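Local atomic coordinates of uricase (Arthrobacter globiformis, PDB entry 2YZC), a protein that catalyses the oxidation of uric acid by oxygen to 5-hydroxyisourate, which is further processed to (S)-allantoin. Residues 164-167 with 171-174; 182-187 with 212-217. All blocks are in the same frame, centred on the assembly; numbering follows the deposited sequence.

Interaction 1 (164-167 with 171-174); sequences HGFP and YTTL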
loop_
_atom_site.group_PDB
_atom_site.type_symbol
_atom_site.label_atom_id
_atom_site.label_comp_id
_atom_site.label_asym_id
_atom_site.label_seq_id
_atom_site.Cartn_x
_atom_site.Cartn_y
_atom_site.Cartn_z
ATOM N N HIS A 164 -25.437 -3.388 23.131
ATOM C CA HIS A 164 -25.879 -2.775 24.371
ATOM C C HIS A 164 -25.578 -3.697 25.544
ATOM O O HIS A 164 -25.127 -4.828 25.356
ATOM C CB HIS A 164 -27.381 -2.489 24.280
ATOM C CG HIS A 164 -28.188 -3.653 23.798
ATOM N ND1 HIS A 164 -28.362 -4.801 24.542
ATOM C CD2 HIS A 164 -28.845 -3.860 22.631
ATOM C CE1 HIS A 164 -29.088 -5.664 23.854
ATOM N NE2 HIS A 164 -29.393 -5.118 22.690
ATOM N N GLY A 165 -25.815 -3.208 26.756
ATOM C CA GLY A 165 -25.558 -4.021 27.930
ATOM C C GLY A 165 -24.099 -4.078 28.351
ATOM O O GLY A 165 -23.735 -4.887 29.202
ATOM N N PHE A 166 -23.255 -3.234 27.765
ATOM C CA PHE A 166 -21.846 -3.223 28.137
ATOM C C PHE A 166 -21.654 -2.352 29.373
ATOM O O PHE A 166 -22.430 -1.432 29.616
ATOM C CB PHE A 166 -20.974 -2.703 26.983
ATOM C CG PHE A 166 -21.488 -1.440 26.338
ATOM C CD1 PHE A 166 -22.379 -1.499 25.268
ATOM C CD2 PHE A 166 -21.071 -0.192 26.792
ATOM C CE1 PHE A 166 -22.846 -0.333 24.656
ATOM C CE2 PHE A 166 -21.533 0.980 26.189
ATOM C CZ PHE A 166 -22.421 0.906 25.117
ATOM N N PRO A 167 -20.621 -2.637 30.183
ATOM C CA PRO A 167 -20.401 -1.824 31.383
ATOM C C PRO A 167 -20.020 -0.390 31.033
ATOM O O PRO A 167 -19.315 -0.149 30.055
ATOM C CB PRO A 167 -19.282 -2.575 32.102
ATOM C CG PRO A 167 -18.506 -3.166 30.969
ATOM C CD PRO A 167 -19.599 -3.690 30.069
ATOM N N TYR A 171 -14.676 6.083 31.771
ATOM C CA TYR A 171 -14.224 6.594 30.477
ATOM C C TYR A 171 -15.156 6.177 29.339
ATOM O O TYR A 171 -14.829 6.363 28.167
ATOM C CB TYR A 171 -12.808 6.089 30.158
ATOM C CG TYR A 171 -11.741 6.591 31.105
ATOM C CD1 TYR A 171 -11.521 7.955 31.278
ATOM C CD2 TYR A 171 -10.966 5.699 31.844
ATOM C CE1 TYR A 171 -10.554 8.421 32.173
ATOM C CE2 TYR A 171 -9.998 6.155 32.738
ATOM C CZ TYR A 171 -9.801 7.513 32.897
ATOM O OH TYR A 171 -8.854 7.961 33.790
ATOM N N THR A 172 -16.313 5.618 29.680
ATOM C CA THR A 172 -17.255 5.161 28.661
ATOM C C THR A 172 -18.233 6.240 28.196
ATOM O O THR A 172 -18.973 6.815 28.998
ATOM C CB THR A 172 -18.040 3.934 29.165
ATOM O OG1 THR A 172 -17.120 2.878 29.456
ATOM C CG2 THR A 172 -19.035 3.451 28.119
ATOM N N THR A 173 -18.222 6.514 26.894
ATOM C CA THR A 173 -19.110 7.516 26.316
ATOM C C THR A 173 -20.019 6.902 25.250
ATOM O O THR A 173 -21.009 7.510 24.850
ATOM C CB THR A 173 -18.309 8.682 25.680
ATOM O OG1 THR A 173 -17.416 8.171 24.682
ATOM C CG2 THR A 173 -17.503 9.413 26.745
ATOM N N LEU A 174 -19.682 5.693 24.806
ATOM C CA LEU A 174 -20.466 5.000 23.785
ATOM C C LEU A 174 -21.892 4.746 24.253
ATOM O O LEU A 174 -22.117 4.268 25.366
ATOM C CB LEU A 174 -19.805 3.665 23.414
ATOM C CG LEU A 174 -20.532 2.815 22.357
ATOM C CD1 LEU A 174 -20.491 3.519 21.005
ATOM C CD2 LEU A 174 -19.876 1.448 22.248
HETATM O O HOH W 1 -17.383 -0.158 28.263
#
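The phenyl ring of Phe166 meets Leu174 and Thr172 at its rim, while its flat surface stacks with the ring of Phe163. The carbonyl oxygen Leu174 O lies in the ring plane, 3.4 Å from Phe166 CZ and equally near CE2, where the weakly positive C-H edge suits an oxygen. Leu174 O is also a hydrogen-bond acceptor for Arg168. Beside it, Thr172 CG2 approaches the same edge, 4.0 Å from Phe166 CE2. The Leu174 side chain runs at about a right angle to that of Phe166: with CG anti to the backbone N (chi1 179°), its branch point comes within 3.9 Å of Phe166 CZ. The two segments belong to the long connection from strand 143-157 to strand 182-192, which is irregular here and contributes Leu174 to the allantoate pocket. A branched apolar side chain can thus touch ligand and aromatic ring together. Asp169 of the same chain and Thr69 of a second subunit hydrogen-bond Thr172 OG1, and Asp68 of that subunit packs against Thr173, as fits an active site at a subunit interface. One water bridges the segments, donating to Pro167 O at 2.6 Å and, at a longer 3.3 Å, to Thr172 OG1.

Interaction 2 (182-187 with 212-217); sequences LATDVS and KAFAET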
loop_
_atom_site.group_PDB
_atom_site.type_symbol
_atom_site.label_atom_id
_atom_site.label_comp_id
_atom_site.label_asym_id
_atom_site.label_seq_id
_atom_site.Cartn_x
_atom_site.Cartn_y
_atom_site.Cartn_z
ATOM N N LEU A 182 -22.787 -3.395 10.701
ATOM C CA LEU A 182 -21.727 -4.284 11.170
ATOM C C LEU A 182 -20.953 -4.629 9.908
ATOM O O LEU A 182 -21.455 -5.351 9.054
ATOM C CB LEU A 182 -22.304 -5.554 11.805
ATOM C CG LEU A 182 -21.256 -6.579 12.261
ATOM C CD1 LEU A 182 -20.358 -5.956 13.320
ATOM C CD2 LEU A 182 -21.942 -7.823 12.817
ATOM N N ALA A 183 -19.755 -4.072 9.783
ATOM C CA ALA A 183 -18.905 -4.308 8.619
ATOM C C ALA A 183 -17.555 -4.839 9.081
ATOM O O ALA A 183 -17.000 -4.364 10.074
ATOM C CB ALA A 183 -18.711 -3.011 7.845
ATOM N N THR A 184 -17.021 -5.818 8.362
ATOM C CA THR A 184 -15.740 -6.387 8.741
ATOM C C THR A 184 -15.037 -6.989 7.534
ATOM O O THR A 184 -15.610 -7.074 6.449
ATOM C CB THR A 184 -15.936 -7.490 9.834
ATOM O OG1 THR A 184 -14.663 -7.928 10.320
ATOM C CG2 THR A 184 -16.677 -8.686 9.271
ATOM N N ASP A 185 -13.778 -7.365 7.728
ATOM C CA ASP A 185 -12.989 -8.016 6.684
ATOM C C ASP A 185 -12.822 -9.425 7.222
ATOM O O ASP A 185 -12.213 -9.622 8.275
ATOM C CB ASP A 185 -11.599 -7.391 6.536
ATOM C CG ASP A 185 -11.641 -5.985 5.997
ATOM O OD1 ASP A 185 -12.454 -5.721 5.085
ATOM O OD2 ASP A 185 -10.847 -5.144 6.473
ATOM N N VAL A 186 -13.377 -10.405 6.531
ATOM C CA VAL A 186 -13.260 -11.767 7.010
ATOM C C VAL A 186 -11.870 -12.337 6.768
ATOM O O VAL A 186 -11.418 -12.445 5.627
ATOM C CB VAL A 186 -14.290 -12.697 6.345
ATOM C CG1 VAL A 186 -14.155 -14.105 6.918
ATOM C CG2 VAL A 186 -15.699 -12.163 6.572
ATOM N N SER A 187 -11.194 -12.665 7.863
ATOM C CA SER A 187 -9.872 -13.275 7.835
ATOM C C SER A 187 -10.054 -14.502 8.707
ATOM O O SER A 187 -10.258 -14.379 9.916
ATOM C CB SER A 187 -8.811 -12.366 8.466
ATOM O OG SER A 187 -8.382 -11.361 7.568
ATOM N N LYS A 212 -22.793 -17.248 5.489
ATOM C CA LYS A 212 -24.143 -17.538 5.961
ATOM C C LYS A 212 -24.338 -17.164 7.425
ATOM O O LYS A 212 -25.334 -16.532 7.781
ATOM C CB LYS A 212 -24.462 -19.022 5.766
ATOM C CG LYS A 212 -25.831 -19.442 6.296
ATOM C CD LYS A 212 -26.047 -20.941 6.123
ATOM C CE LYS A 212 -27.371 -21.394 6.725
ATOM N NZ LYS A 212 -28.536 -20.740 6.066
ATOM N N ALA A 213 -23.395 -17.561 8.273
ATOM C CA ALA A 213 -23.486 -17.256 9.696
ATOM C C ALA A 213 -23.386 -15.752 9.923
ATOM O O ALA A 213 -24.095 -15.194 10.758
ATOM C CB ALA A 213 -22.382 -17.974 10.463
ATOM N N PHE A 214 -22.503 -15.093 9.181
ATOM C CA PHE A 214 -22.357 -13.656 9.329
ATOM C C PHE A 214 -23.666 -12.947 8.973
ATOM O O PHE A 214 -24.138 -12.082 9.708
ATOM C CB PHE A 214 -21.240 -13.121 8.428
ATOM C CG PHE A 214 -21.171 -11.618 8.394
ATOM C CD1 PHE A 214 -20.588 -10.911 9.444
ATOM C CD2 PHE A 214 -21.763 -10.909 7.355
ATOM C CE1 PHE A 214 -20.601 -9.512 9.461
ATOM C CE2 PHE A 214 -21.785 -9.511 7.359
ATOM C CZ PHE A 214 -21.203 -8.811 8.415
ATOM N N ALA A 215 -24.259 -13.334 7.848
ATOM C CA ALA A 215 -25.488 -12.707 7.377
ATOM C C ALA A 215 -26.776 -13.025 8.130
ATOM O O ALA A 215 -27.602 -12.136 8.343
ATOM C CB ALA A 215 -25.679 -13.019 5.896
ATOM N N GLU A 216 -26.950 -14.276 8.540
ATOM C CA GLU A 216 -28.182 -14.683 9.206
ATOM C C GLU A 216 -28.223 -14.591 10.728
ATOM O O GLU A 216 -29.292 -14.691 11.325
ATOM C CB GLU A 216 -28.552 -16.095 8.756
ATOM C CG GLU A 216 -28.522 -16.257 7.237
ATOM C CD GLU A 216 -29.071 -17.594 6.767
ATOM O OE1 GLU A 216 -29.087 -18.549 7.574
ATOM O OE2 GLU A 216 -29.473 -17.693 5.586
ATOM N N THR A 217 -27.071 -14.397 11.358
ATOM C CA THR A 217 -27.031 -14.273 12.811
ATOM C C THR A 217 -27.431 -12.858 13.211
ATOM O O THR A 217 -26.828 -11.893 12.748
ATOM C CB THR A 217 -25.614 -14.513 13.369
ATOM O OG1 THR A 217 -25.171 -15.830 13.020
ATOM C CG2 THR A 217 -25.609 -14.362 14.889
#
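Phe214 reaches from the last turns of its helix to the strand and touches Leu182 and Thr184 with the CE1-CZ edge of its ring. CE1 meets both side chains, 4.0 Å from Leu182 CD2 and 4.0 Å from Thr184 CG2, and both side chains run past that of Phe214 in the opposite direction. At the neighbouring ring atom, Phe214 CZ comes within 3.5 Å of Leu182 O, which lies in the ring plane at its edge, so that a C-H group rather than the pi cloud faces the carbonyl. A chi1 of 172° turns the ring away from the backbone N of Phe214, and the side chain thereby reaches across to the strand. Threonine suits its place because its branches divide the work: OG1 hydrogen-bonds Pro248 O, leaving the methyl CG2 to meet the ring.

The other side of the helix differs sharply. Lys212 and Glu216 are exposed and one turn apart, and they form a salt bridge of 2.7 Å between Lys212 NZ and Glu216 OE1, approached from the syn side of the carboxylate but 34° out of its plane. Where the helix ends, Ala213 O takes two bonds, from Thr217 N and, at a shorter 2.6 Å, from Thr217 OG1, so the hydroxyl is held against the final turn.

Lys157 extends its amine to the carbonyls of Ala215 and Thr217, tying this helix end to strand 143-157. Strand 182-192 lies between 143-157 and 240-254, antiparallel to both; Phe214 also touches Val155, Thr225 of helix 222-236, and Ile118 of a fourth subunit, while Leu182 packs on Leu222 and Asn249.

Both interactions place a phenylalanine with its ring edge against a backbone carbonyl and small aliphatic groups, yet their settings differ. Interaction 1 is local, within the loop leading to strand 182-192; it is partly buried, joined by a water, and bordered by polar and apolar residues of a second subunit beside the ligand. Interaction 2 follows along the chain and is fully buried where it touches, joining that strand to helix 199-216 by apolar contact, while the Lys212-Glu216 salt bridge lies on the exposed helix surface. The centres of interaction 1 and interaction 2 lie about 23 Å apart, and the two do not touch. The pocket lies near both: Leu174 lines it directly, whereas Leu182 stands behind it, next to the urate-binding residues Arg180 and Asn249.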